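Local structure of defective in germ line development protein 3, isoform a (Caenorhabditis elegans, 3N89) at residues Asn33-Ser38 against Thr194-Gln199; Cys104-Phe109 against Lys250-Ile255; Ile154-Arg157 against Glu163-Glu166; Met256-Ile261 against Ser353-Ser358; Ala316-Lys321 against Lys326-Ala331. The protein is a Bicaudal-C ortholog of germ-line development that carries four KH domains packed as one globular platform and probably takes part in RNA regulation. All blocks are in the same frame, centred on the assembly; numbering follows the deposited sequence.

In the fold
Contacts 1 and 4 meet in the seven-stranded antiparallel sheet, where strands 29-35 and 260-268 are neighbours, and contact 5 lies on the next strand, 311-321. Contacts 2 and 3 belong to the six-stranded sheet through the neighbouring strands 105-111 and 149-157; their centres are about 11 Å apart. Helix 245-257 serves contact 2 and then runs into contact 4; the centres of contacts 2 and 4 are about 14 Å apart. Lys321 of contact 5 reaches contacts 1 and 4 by its amine, while Glu37 of contact 1 forms a long, weak ion pair with Arg252 of contact 2. Contacts 3 and 5, about 32 Å apart between centres, lie on opposite sides of the chain's centre.

Contact 1: residues Asn33-Ser38 against Thr194-Gln199; sequences NMEFES and TYYVDQ
Glu35 and Tyr196 approach from opposite directions and carry this contact alone, with OE1 of Glu35 lying 3.0 Å from OH of Tyr196. This carboxylate oxygen meets the hydroxyl end of the ring obliquely. The carboxylate and ring planes are almost perpendicular, 86° apart. A bend at chi2 (61°) turns the Glu35 carboxylate back from an extended course. Around this pair, Gln83 NE2 of the adjacent strand donates a hydrogen bond to Glu35 OE1, and Pro79 O forms a weak hydrogen bond with Tyr196 OH, so each of these buried oxygens has a partner outside the two segments. Tyr195 CD2 lies 3.6 Å above one face of the Tyr196 ring, toward its rim, and Pro260 also touches Tyr196. A leucine in place of Tyr196 would probably leave the Glu35 carboxylate without its phenol neighbour and Pro79 O without the hydroxyl, opening a gap beside Pro260. Glu35 ends strand 29-35, the first strand of the first KH domain, and Tyr196 follows strand 186-193 of the third, making this a buried interface between two KH domains.

Contact 2: residues Cys104-Phe109 against Lys250-Ile255; sequences CHFTVF and KARRYI
A KH-to-KH interface forms where Arg252, on helix 245-257 of the third domain, reaches Phe106 on strand 105-111, the first strand of the second. Both domains share one antiparallel sheet, in which strands 105-111 and 186-193 are neighbours. Arg252 bridges a backbone separation of 9.6 Å between its CA and that of Phe106. Its CG stands anti to the backbone N (chi1 163°) and the chain runs extended from CG to NE, which carries the guanidinium to the strand. There one face of the guanidinium lies on Phe106 CB, 3.5 Å from Arg252 NH2, while the ring stands obliquely to it. Phe106 chi1 of 78° sets CG between the backbone N and the carbonyl carbon, so the ring swings away from the arginine toward Gln161 and Leu164 of helix 161-175. Arg252 NH1 also makes a long, weak ion pair with Glu37 OE2. An alanine at Arg252 would probably leave Glu37 without this distant countercharge and the CB of Phe106 without its flat cover. Arg252 NH2 also lies 4.0 Å from His105 O, just before Phe106. Phe106 CB stands 3.2 Å above the guanidinium plane of Arg252, offset toward its rim.

Contact 3: residues Ile154-Arg157 against Glu163-Glu166; sequences ITAR and ELIE
Leu164 inserts between Ile154 and Ala156, joining the last strand of the second KH domain, 149-157, to the helix that follows it, 161-175. This strand-to-helix pairing belongs to the core of the type I KH fold, in which the closing helix lies on the three-stranded sheet. The side chains of the tight part are all apolar. Leu164 CD1 presses on the methyl of Ala156, with CD1 and CB 3.5 Å apart, and also rests against the strand backbone, 3.9 Å from Thr155 C. From the other flank Ile154 brings CG2 to 3.8 Å from Leu164 CG, and these two side chains cross obliquely. The leucine reaches this place because its CG is anti to the backbone N (chi1 -174°), which sends the branch from the helix down onto the strand.

The looser side consists of partly exposed residues around the apolar wedge. Thr155, between the two packed strand positions, points away from the helix and bonds through OG1 to Thr107 OG1. At the margin Arg157 pairs with Glu52 in a salt bridge, while Glu163 OE1 bonds to Asn133 ND2. Another face of the helix packs separately, through Ile165, on Ile245 and Leu249 of helix 245-257. Leu164 CD1 also lies 3.7 Å from Ala156 N.

Contact 4: residues Met256-Ile261 against Ser353-Ser358; sequences MDLLPI and SIWHHS
Asp257 and Ser353 mark the closest backbone approach, their CA atoms 7.2 Å apart. One segment leaves helix 245-257, passes through Leu258 and Leu259 and enters strand 260-268. The other is a late loop with helix-like backbone angles at residues 354-356 but without a regular helix; His356 N bonds to Ser353 O at 3.1 Å. Between the segments, Ser353 OG gives a weak hydrogen bond to Asp257 OD2, 2.9 Å long. Ser353 chi1 (-169°) sets the hydroxyl anti to its backbone N and turns it to the carboxylate.

Trp355 covers the rest of the contact. Its indole crosses Leu258 at about a right angle, and Leu258 CD2 sits over the five-membered ring in a CH-pi contact, 3.7 Å from the centroid and 8° off the ring normal. Ile354 CG1 covers the opposite face, so the indole is sandwiched between aliphatic groups. At the ring edge, near its plane, Asp257 CB comes 3.6 Å from Trp355 CD1. The contact lays a loop near the C-terminus on the junction between the last helix of the third KH domain and the first strand of the fourth. Trp355 NE1 makes its hydrogen bond to Tyr254 O, one helical turn before Leu258, which fixes the rotation of the indole. Leu209 of helix 209-217 touches both Leu258 and Trp355, and Ile213 of that helix adds to the apolar wall of the indole.

Contact 5: residues Ala316-Lys321 against Lys326-Ala331; sequences ASLRSK and KKLYTA
Leu318 turns its side chain onto the helix and meets Leu328 and Ala331, one turn apart on it. With chi1 -71° its CG is anti to the carbonyl carbon, and chi2 of 61° points CD2 at the helix backbone. That methyl lies 3.8 Å from Leu328 O and 4.1 Å from Ala331 CB, so it rests across the turn between the two residues. At the root of the side chain, Leu318 CB is 4.2 Å from Leu328 CG. Leu328 in turn directs its branch toward the sheet; its CD1 also reaches Ile261 CG2 of the adjacent strand, 3.9 Å away.

These leucines belong to the core of the fourth KH domain, where strand 311-321 is followed by helix 325-335, which packs on the sheet face that carries Leu318. Arg319 points away from the helix, and its NE donates a 3.0 Å hydrogen bond to Ser317 OG; the angle at the hydrogen is 133° and the serine oxygen lies tilted out of the guanidinium plane, so the bond is bent. Further along the same guanidinium, Arg319 NH1 bonds to Met369 O near the chain's end. Lys321, at the end of the strand segment, bonds through NZ to both Gln199 O and Leu258 O.

Contact 1: residues Asn33-Ser38 against Thr194-Gln199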
# COMPACT_ATOMS: atom_id res chain seq x y z
N ASN A 33 -9.65 0.83 0.56
CA ASN A 33 -8.71 1.95 0.41
C ASN A 33 -7.31 1.51 0.73
O ASN A 33 -7.06 0.90 1.77
CB ASN A 33 -9.09 3.10 1.33
CG ASN A 33 -10.52 3.56 1.13
OD1 ASN A 33 -10.89 4.01 0.04
ND2 ASN A 33 -11.33 3.46 2.18
N MET A 34 -6.37 1.82 -0.16
CA MET A 34 -4.99 1.46 0.06
C MET A 34 -4.09 2.58 -0.44
O MET A 34 -4.53 3.45 -1.18
CB MET A 34 -4.66 0.16 -0.69
CG MET A 34 -5.34 -1.09 -0.13
SD MET A 34 -5.21 -2.48 -1.28
CE MET A 34 -3.43 -2.80 -1.22
N GLU A 35 -2.83 2.55 -0.01
CA GLU A 35 -1.87 3.55 -0.42
C GLU A 35 -0.92 2.98 -1.47
O GLU A 35 -0.36 1.89 -1.28
CB GLU A 35 -1.08 4.04 0.80
CG GLU A 35 -1.62 5.33 1.42
CD GLU A 35 -3.05 5.21 1.93
OE1 GLU A 35 -3.61 6.24 2.35
OE2 GLU A 35 -3.62 4.09 1.92
N PHE A 36 -0.77 3.70 -2.57
CA PHE A 36 0.10 3.30 -3.68
C PHE A 36 0.98 4.50 -4.06
O PHE A 36 0.51 5.63 -4.14
CB PHE A 36 -0.75 2.88 -4.89
CG PHE A 36 -1.27 1.46 -4.83
CD1 PHE A 36 -0.65 0.45 -5.57
CD2 PHE A 36 -2.37 1.13 -4.04
CE1 PHE A 36 -1.12 -0.87 -5.52
CE2 PHE A 36 -2.85 -0.19 -3.99
CZ PHE A 36 -2.22 -1.19 -4.73
N GLU A 37 2.26 4.25 -4.31
CA GLU A 37 3.22 5.30 -4.66
C GLU A 37 2.97 5.93 -6.03
O GLU A 37 3.16 5.29 -7.06
CB GLU A 37 4.63 4.72 -4.58
CG GLU A 37 4.85 3.93 -3.32
CD GLU A 37 6.28 3.49 -3.15
OE1 GLU A 37 7.16 4.36 -2.97
OE2 GLU A 37 6.52 2.27 -3.21
N SER A 38 2.59 7.21 -6.01
CA SER A 38 2.28 7.97 -7.23
C SER A 38 3.29 7.90 -8.37
O SER A 38 2.93 8.06 -9.53
CB SER A 38 2.05 9.45 -6.87
OG SER A 38 3.23 10.05 -6.37
N THR A 194 3.04 12.15 3.48
CA THR A 194 3.45 12.80 4.73
C THR A 194 2.46 12.59 5.87
O THR A 194 2.84 12.25 6.99
CB THR A 194 3.66 14.29 4.52
OG1 THR A 194 2.52 14.84 3.86
CG2 THR A 194 4.89 14.53 3.65
N TYR A 195 1.18 12.76 5.56
CA TYR A 195 0.12 12.60 6.56
C TYR A 195 0.36 11.43 7.51
O TYR A 195 0.21 11.57 8.72
CB TYR A 195 -1.23 12.38 5.88
CG TYR A 195 -2.41 12.44 6.82
CD1 TYR A 195 -3.16 13.61 6.94
CD2 TYR A 195 -2.78 11.34 7.61
CE1 TYR A 195 -4.24 13.69 7.80
CE2 TYR A 195 -3.87 11.41 8.48
CZ TYR A 195 -4.59 12.60 8.57
OH TYR A 195 -5.68 12.71 9.40
N TYR A 196 0.73 10.29 6.94
CA TYR A 196 0.93 9.08 7.73
C TYR A 196 2.29 8.89 8.38
O TYR A 196 2.53 7.88 9.05
CB TYR A 196 0.60 7.87 6.85
CG TYR A 196 -0.78 7.93 6.24
CD1 TYR A 196 -0.94 8.10 4.87
CD2 TYR A 196 -1.92 7.82 7.03
CE1 TYR A 196 -2.21 8.15 4.29
CE2 TYR A 196 -3.19 7.87 6.47
CZ TYR A 196 -3.33 8.04 5.09
OH TYR A 196 -4.58 8.07 4.52
N VAL A 197 3.17 9.86 8.19
CA VAL A 197 4.51 9.80 8.78
C VAL A 197 4.45 9.42 10.25
O VAL A 197 5.20 8.56 10.70
CB VAL A 197 5.23 11.15 8.64
CG1 VAL A 197 6.52 11.13 9.45
CG2 VAL A 197 5.53 11.45 7.17
N ASP A 198 3.56 10.05 11.01
CA ASP A 198 3.46 9.74 12.43
C ASP A 198 3.05 8.28 12.69
O ASP A 198 3.54 7.66 13.63
CB ASP A 198 2.50 10.70 13.15
CG ASP A 198 1.13 10.80 12.48
OD1 ASP A 198 0.63 9.77 11.98
OD2 ASP A 198 0.56 11.92 12.47
N GLN A 199 2.17 7.75 11.85
CA GLN A 199 1.67 6.38 12.00
C GLN A 199 2.62 5.28 11.48
O GLN A 199 2.60 4.15 11.98
CB GLN A 199 0.31 6.25 11.30
CG GLN A 199 -0.41 4.93 11.55
CD GLN A 199 -1.62 4.74 10.64
OE1 GLN A 199 -2.45 5.65 10.48
NE2 GLN A 199 -1.74 3.55 10.04

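Contact 2: residues Cys104-Phe109 against Lys250-Ile255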
# COMPACT_ATOMS: atom_id res chain seq x y z
N CYS A 104 1.90 -4.31 -9.38
CA CYS A 104 2.47 -2.99 -9.24
C CYS A 104 3.99 -3.00 -9.42
O CYS A 104 4.68 -3.92 -8.97
CB CYS A 104 2.12 -2.39 -7.87
SG CYS A 104 2.84 -0.76 -7.61
N HIS A 105 4.50 -1.97 -10.09
CA HIS A 105 5.93 -1.83 -10.32
C HIS A 105 6.61 -1.29 -9.07
O HIS A 105 5.95 -0.88 -8.12
CB HIS A 105 6.23 -0.86 -11.46
CG HIS A 105 6.05 -1.44 -12.83
ND1 HIS A 105 4.82 -1.69 -13.38
CD2 HIS A 105 6.96 -1.82 -13.76
CE1 HIS A 105 4.97 -2.20 -14.59
NE2 HIS A 105 6.27 -2.29 -14.84
N PHE A 106 7.94 -1.31 -9.10
CA PHE A 106 8.79 -0.79 -8.04
C PHE A 106 10.14 -0.50 -8.71
O PHE A 106 10.44 -1.04 -9.77
CB PHE A 106 8.93 -1.80 -6.89
CG PHE A 106 9.89 -2.92 -7.16
CD1 PHE A 106 11.26 -2.70 -7.12
CD2 PHE A 106 9.42 -4.20 -7.44
CE1 PHE A 106 12.16 -3.74 -7.36
CE2 PHE A 106 10.31 -5.25 -7.67
CZ PHE A 106 11.68 -5.02 -7.63
N THR A 107 10.95 0.36 -8.10
CA THR A 107 12.25 0.71 -8.69
C THR A 107 13.39 0.62 -7.69
O THR A 107 13.22 0.90 -6.50
CB THR A 107 12.21 2.13 -9.28
OG1 THR A 107 11.28 2.17 -10.37
CG2 THR A 107 13.59 2.55 -9.76
N VAL A 108 14.56 0.22 -8.18
CA VAL A 108 15.77 0.11 -7.35
C VAL A 108 16.94 0.67 -8.15
O VAL A 108 16.99 0.53 -9.37
CB VAL A 108 16.07 -1.36 -6.98
CG1 VAL A 108 17.40 -1.46 -6.27
CG2 VAL A 108 14.97 -1.91 -6.08
N PHE A 109 17.87 1.32 -7.46
CA PHE A 109 19.04 1.91 -8.12
C PHE A 109 20.34 1.23 -7.70
O PHE A 109 20.56 0.98 -6.52
CB PHE A 109 19.13 3.40 -7.79
CG PHE A 109 17.92 4.20 -8.22
CD1 PHE A 109 16.70 4.05 -7.56
CD2 PHE A 109 18.01 5.11 -9.27
CE1 PHE A 109 15.58 4.79 -7.95
CE2 PHE A 109 16.90 5.86 -9.67
CZ PHE A 109 15.68 5.71 -9.02
N LYS A 250 13.26 -6.33 1.14
CA LYS A 250 12.68 -6.87 2.37
C LYS A 250 12.27 -5.69 3.23
O LYS A 250 11.24 -5.71 3.91
CB LYS A 250 13.71 -7.74 3.11
CG LYS A 250 13.08 -8.85 3.93
CD LYS A 250 12.27 -9.76 3.03
CE LYS A 250 11.35 -10.66 3.81
NZ LYS A 250 10.35 -11.33 2.92
N ALA A 251 13.09 -4.64 3.22
CA ALA A 251 12.78 -3.44 3.97
C ALA A 251 11.48 -2.90 3.38
O ALA A 251 10.53 -2.58 4.10
CB ALA A 251 13.90 -2.43 3.82
N ARG A 252 11.44 -2.80 2.05
CA ARG A 252 10.25 -2.32 1.35
C ARG A 252 9.00 -3.02 1.87
O ARG A 252 8.04 -2.38 2.29
CB ARG A 252 10.41 -2.57 -0.15
CG ARG A 252 9.12 -2.51 -0.95
CD ARG A 252 9.24 -3.39 -2.19
NE ARG A 252 8.05 -3.34 -3.04
CZ ARG A 252 7.63 -2.24 -3.65
NH1 ARG A 252 8.30 -1.11 -3.50
NH2 ARG A 252 6.55 -2.28 -4.43
N ARG A 253 9.02 -4.35 1.84
CA ARG A 253 7.89 -5.15 2.30
C ARG A 253 7.45 -4.83 3.73
O ARG A 253 6.25 -4.72 4.01
CB ARG A 253 8.23 -6.64 2.16
CG ARG A 253 7.12 -7.49 1.51
CZ ARG A 253 7.30 -8.53 -1.72
NH1 ARG A 253 6.19 -9.22 -1.52
NH2 ARG A 253 8.13 -8.89 -2.69
N TYR A 254 8.40 -4.66 4.65
CA TYR A 254 8.05 -4.36 6.03
C TYR A 254 7.45 -2.95 6.13
O TYR A 254 6.49 -2.72 6.89
CB TYR A 254 9.26 -4.50 6.95
CG TYR A 254 9.74 -5.93 7.13
CD1 TYR A 254 8.93 -7.02 6.79
CD2 TYR A 254 11.01 -6.20 7.65
CE1 TYR A 254 9.36 -8.33 6.98
CE2 TYR A 254 11.45 -7.50 7.84
CZ TYR A 254 10.62 -8.57 7.50
OH TYR A 254 11.07 -9.86 7.69
N ILE A 255 8.02 -2.01 5.38
CA ILE A 255 7.51 -0.64 5.38
C ILE A 255 6.07 -0.71 4.88
O ILE A 255 5.17 -0.17 5.51
CB ILE A 255 8.32 0.28 4.44
CG1 ILE A 255 9.76 0.43 4.93
CG2 ILE A 255 7.65 1.65 4.36
CD1 ILE A 255 10.63 1.35 4.07

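Contact 3: residues Ile154-Arg157 against Glu163-Glu166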
# COMPACT_ATOMS: atom_id res chain seq x y z
N ILE A 154 16.65 0.01 -12.19
CA ILE A 154 16.05 -1.26 -12.57
C ILE A 154 14.60 -1.22 -12.09
O ILE A 154 14.32 -0.77 -10.97
CB ILE A 154 16.79 -2.43 -11.91
CG1 ILE A 154 18.30 -2.14 -11.90
CG2 ILE A 154 16.52 -3.72 -12.67
CD1 ILE A 154 19.14 -3.23 -11.27
N THR A 155 13.68 -1.69 -12.93
CA THR A 155 12.26 -1.68 -12.60
C THR A 155 11.49 -2.90 -13.08
O THR A 155 11.66 -3.38 -14.21
CB THR A 155 11.60 -0.41 -13.17
OG1 THR A 155 12.24 0.75 -12.60
CG2 THR A 155 10.09 -0.39 -12.84
N ALA A 156 10.61 -3.39 -12.22
CA ALA A 156 9.80 -4.55 -12.54
C ALA A 156 8.56 -4.56 -11.67
O ALA A 156 8.45 -3.78 -10.73
CB ALA A 156 10.60 -5.82 -12.31
N ARG A 157 7.63 -5.45 -12.00
CA ARG A 157 6.40 -5.60 -11.25
C ARG A 157 6.75 -6.48 -10.06
O ARG A 157 7.75 -7.18 -10.08
CB ARG A 157 5.34 -6.31 -12.10
CG ARG A 157 4.96 -5.60 -13.39
CD ARG A 157 3.93 -6.45 -14.10
NE ARG A 157 3.40 -5.84 -15.32
CZ ARG A 157 2.67 -4.73 -15.34
NH1 ARG A 157 2.22 -4.25 -16.49
NH2 ARG A 157 2.40 -4.10 -14.21
N GLU A 163 12.85 -12.30 -11.16
CA GLU A 163 13.49 -11.94 -12.41
C GLU A 163 14.39 -10.71 -12.26
O GLU A 163 15.45 -10.63 -12.87
CB GLU A 163 12.44 -11.67 -13.49
CG GLU A 163 11.73 -12.91 -14.02
CD GLU A 163 10.73 -12.57 -15.13
OE1 GLU A 163 11.09 -11.77 -16.02
OE2 GLU A 163 9.60 -13.11 -15.12
N LEU A 164 13.96 -9.74 -11.46
CA LEU A 164 14.74 -8.53 -11.27
C LEU A 164 16.01 -8.78 -10.48
O LEU A 164 17.10 -8.38 -10.91
CB LEU A 164 13.90 -7.44 -10.59
CG LEU A 164 14.57 -6.06 -10.47
CD1 LEU A 164 13.49 -5.00 -10.44
CD2 LEU A 164 15.44 -5.99 -9.23
N ILE A 165 15.89 -9.43 -9.33
CA ILE A 165 17.06 -9.72 -8.51
C ILE A 165 18.14 -10.42 -9.33
O ILE A 165 19.30 -10.00 -9.34
CB ILE A 165 16.70 -10.61 -7.31
CG1 ILE A 165 15.72 -9.86 -6.39
CG2 ILE A 165 17.96 -11.00 -6.56
CD1 ILE A 165 15.39 -10.57 -5.09
N GLU A 166 17.77 -11.50 -10.02
CA GLU A 166 18.71 -12.25 -10.83
C GLU A 166 19.43 -11.34 -11.82
O GLU A 166 20.67 -11.30 -11.86
CB GLU A 166 17.97 -13.37 -11.58
CG GLU A 166 17.38 -14.43 -10.66
CD GLU A 166 18.42 -15.44 -10.18
OE1 GLU A 166 18.53 -16.53 -10.79
OE2 GLU A 166 19.13 -15.13 -9.20

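Contact 4: residues Met256-Ile261 against Ser353-Ser358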
# COMPACT_ATOMS: atom_id res chain seq x y z
N MET A 256 5.86 -1.37 3.75
CA MET A 256 4.52 -1.50 3.19
C MET A 256 3.53 -2.25 4.09
O MET A 256 2.33 -2.05 3.98
CB MET A 256 4.55 -2.18 1.81
CG MET A 256 5.23 -1.38 0.71
SD MET A 256 4.63 -1.78 -0.96
CE MET A 256 4.68 -3.61 -0.91
N ASP A 257 4.03 -3.12 4.97
CA ASP A 257 3.12 -3.83 5.86
C ASP A 257 2.51 -2.83 6.85
O ASP A 257 1.49 -3.11 7.47
CB ASP A 257 3.87 -4.90 6.68
CG ASP A 257 4.13 -6.18 5.89
OD1 ASP A 257 3.36 -6.52 4.97
OD2 ASP A 257 5.11 -6.87 6.25
N LEU A 258 3.13 -1.66 6.98
CA LEU A 258 2.67 -0.63 7.91
C LEU A 258 1.64 0.33 7.33
O LEU A 258 0.94 1.03 8.07
CB LEU A 258 3.85 0.18 8.45
CG LEU A 258 4.84 -0.53 9.39
CD1 LEU A 258 5.89 0.46 9.88
CD2 LEU A 258 4.09 -1.12 10.56
N LEU A 259 1.56 0.39 6.00
CA LEU A 259 0.62 1.26 5.31
C LEU A 259 -0.79 1.01 5.82
O LEU A 259 -1.21 -0.14 5.94
CB LEU A 259 0.66 1.00 3.80
CG LEU A 259 1.83 1.61 3.03
CD1 LEU A 259 1.80 1.10 1.62
CD2 LEU A 259 1.73 3.14 3.07
N PRO A 260 -1.55 2.08 6.11
CA PRO A 260 -2.92 1.93 6.59
C PRO A 260 -3.85 1.39 5.51
O PRO A 260 -3.58 1.54 4.32
CB PRO A 260 -3.29 3.35 7.03
CG PRO A 260 -2.55 4.19 6.05
CD PRO A 260 -1.19 3.51 6.01
N ILE A 261 -4.95 0.79 5.94
CA ILE A 261 -5.92 0.21 5.02
C ILE A 261 -7.30 0.36 5.65
O ILE A 261 -7.42 0.37 6.88
CB ILE A 261 -5.61 -1.30 4.79
CG1 ILE A 261 -6.28 -1.80 3.52
CG2 ILE A 261 -6.08 -2.13 5.99
CD1 ILE A 261 -5.74 -3.15 3.07
N SER A 353 4.97 -11.32 8.43
CA SER A 353 5.31 -9.97 8.83
C SER A 353 5.87 -9.95 10.24
O SER A 353 5.25 -10.47 11.17
CB SER A 353 4.08 -9.07 8.75
OG SER A 353 4.43 -7.71 8.89
N ILE A 354 7.03 -9.34 10.41
CA ILE A 354 7.63 -9.26 11.74
C ILE A 354 6.74 -8.37 12.60
O ILE A 354 6.95 -8.25 13.80
CB ILE A 354 9.04 -8.63 11.71
CG1 ILE A 354 8.96 -7.20 11.17
CG2 ILE A 354 9.98 -9.48 10.86
CD1 ILE A 354 10.27 -6.43 11.25
N TRP A 355 5.74 -7.75 11.98
CA TRP A 355 4.83 -6.85 12.68
C TRP A 355 3.72 -7.54 13.45
O TRP A 355 2.97 -6.89 14.18
CB TRP A 355 4.24 -5.85 11.69
CG TRP A 355 5.28 -4.91 11.16
CD1 TRP A 355 5.57 -4.66 9.85
CD2 TRP A 355 6.19 -4.12 11.93
NE1 TRP A 355 6.60 -3.76 9.76
CE2 TRP A 355 7.01 -3.41 11.02
CE3 TRP A 355 6.40 -3.94 13.31
CZ2 TRP A 355 8.02 -2.53 11.44
CZ3 TRP A 355 7.41 -3.07 13.73
CH2 TRP A 355 8.20 -2.38 12.80
N HIS A 356 3.61 -8.85 13.30
CA HIS A 356 2.59 -9.60 14.02
C HIS A 356 2.99 -9.80 15.49
O HIS A 356 2.17 -10.21 16.31
CB HIS A 356 2.35 -10.96 13.37
CG HIS A 356 1.45 -10.91 12.17
ND1 HIS A 356 0.15 -10.46 12.23
CD2 HIS A 356 1.67 -11.26 10.87
CE1 HIS A 356 -0.40 -10.54 11.03
NE2 HIS A 356 0.51 -11.02 10.19
N HIS A 357 4.25 -9.49 15.81
CA HIS A 357 4.74 -9.69 17.18
C HIS A 357 5.64 -8.57 17.73
O HIS A 357 5.86 -8.49 18.94
N SER A 358 6.14 -7.70 16.86
CA SER A 358 7.01 -6.62 17.30
C SER A 358 6.45 -5.21 17.12
O SER A 358 7.20 -4.23 17.14
CB SER A 358 8.36 -6.72 16.59
OG SER A 358 8.19 -6.64 15.19

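Contact 5: residues Ala316-Lys321 against Lys326-Ala331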
# COMPACT_ATOMS: atom_id res chain seq x y z
N ALA A 316 -20.55 2.41 7.89
CA ALA A 316 -19.46 1.73 8.56
C ALA A 316 -18.13 1.94 7.85
O ALA A 316 -18.09 2.26 6.67
CB ALA A 316 -19.76 0.23 8.66
N SER A 317 -17.05 1.77 8.61
CA SER A 317 -15.70 1.91 8.10
C SER A 317 -14.80 1.09 9.02
O SER A 317 -14.86 1.24 10.25
CB SER A 317 -15.27 3.38 8.12
OG SER A 317 -13.89 3.53 7.85
N LEU A 318 -13.99 0.22 8.44
CA LEU A 318 -13.08 -0.61 9.21
C LEU A 318 -11.66 -0.21 8.86
O LEU A 318 -11.32 -0.12 7.68
CB LEU A 318 -13.29 -2.10 8.90
CG LEU A 318 -14.58 -2.74 9.43
CD1 LEU A 318 -15.77 -2.04 8.82
CD2 LEU A 318 -14.63 -4.21 9.07
N ARG A 319 -10.84 0.06 9.88
CA ARG A 319 -9.46 0.44 9.63
C ARG A 319 -8.48 -0.52 10.30
O ARG A 319 -8.88 -1.36 11.12
CB ARG A 319 -9.17 1.87 10.11
CG ARG A 319 -10.09 2.96 9.57
CD ARG A 319 -11.27 3.18 10.49
NE ARG A 319 -12.07 4.33 10.07
CZ ARG A 319 -11.63 5.58 10.06
NH1 ARG A 319 -10.40 5.86 10.45
NH2 ARG A 319 -12.42 6.56 9.65
N SER A 320 -7.21 -0.38 9.95
CA SER A 320 -6.14 -1.20 10.49
C SER A 320 -4.97 -1.06 9.52
O SER A 320 -5.11 -0.41 8.48
CB SER A 320 -6.57 -2.67 10.54
OG SER A 320 -5.69 -3.43 11.34
N LYS A 321 -3.82 -1.64 9.86
CA LYS A 321 -2.67 -1.57 8.96
C LYS A 321 -2.74 -2.76 8.01
O LYS A 321 -3.17 -3.84 8.41
CB LYS A 321 -1.36 -1.58 9.76
CG LYS A 321 -1.14 -0.28 10.55
CD LYS A 321 0.17 -0.28 11.32
CE LYS A 321 0.42 1.07 11.97
NZ LYS A 321 0.41 2.19 10.97
N LYS A 326 -5.90 -9.65 7.30
CA LYS A 326 -6.57 -10.91 7.58
C LYS A 326 -7.54 -10.77 8.75
O LYS A 326 -8.51 -11.50 8.84
CB LYS A 326 -5.55 -12.01 7.88
CG LYS A 326 -6.20 -13.38 8.07
CD LYS A 326 -5.26 -14.41 8.68
CE LYS A 326 -4.14 -14.79 7.74
NZ LYS A 326 -3.44 -16.02 8.21
N LYS A 327 -7.26 -9.82 9.65
CA LYS A 327 -8.12 -9.61 10.82
C LYS A 327 -9.22 -8.59 10.52
O LYS A 327 -10.21 -8.52 11.24
CB LYS A 327 -7.28 -9.13 12.01
CG LYS A 327 -7.43 -9.97 13.26
CD LYS A 327 -6.84 -11.35 13.06
CE LYS A 327 -6.89 -12.17 14.35
NZ LYS A 327 -8.29 -12.33 14.87
N LEU A 328 -9.06 -7.81 9.46
CA LEU A 328 -10.07 -6.83 9.08
C LEU A 328 -11.32 -7.57 8.58
O LEU A 328 -12.43 -7.32 9.06
CB LEU A 328 -9.53 -5.90 7.99
CG LEU A 328 -10.43 -4.80 7.40
CD1 LEU A 328 -9.57 -3.80 6.62
CD2 LEU A 328 -11.49 -5.40 6.48
N TYR A 329 -11.13 -8.48 7.64
CA TYR A 329 -12.26 -9.24 7.11
C TYR A 329 -13.02 -9.95 8.24
O TYR A 329 -14.25 -9.94 8.26
CB TYR A 329 -11.78 -10.25 6.06
CG TYR A 329 -11.15 -9.62 4.83
CD1 TYR A 329 -11.45 -8.31 4.46
CD2 TYR A 329 -10.28 -10.35 4.01
CE1 TYR A 329 -10.91 -7.74 3.30
CE2 TYR A 329 -9.74 -9.79 2.85
CZ TYR A 329 -10.05 -8.49 2.50
OH TYR A 329 -9.52 -7.95 1.35
N THR A 330 -12.30 -10.55 9.18
CA THR A 330 -12.95 -11.22 10.30
C THR A 330 -13.86 -10.23 11.02
O THR A 330 -15.00 -10.56 11.38
CB THR A 330 -11.92 -11.75 11.32
OG1 THR A 330 -11.09 -12.72 10.69
CG2 THR A 330 -12.62 -12.37 12.52
N ALA A 331 -13.35 -9.02 11.24
CA ALA A 331 -14.11 -7.98 11.90
C ALA A 331 -15.34 -7.68 11.06
O ALA A 331 -16.43 -7.43 11.59
CB ALA A 331 -13.26 -6.73 12.06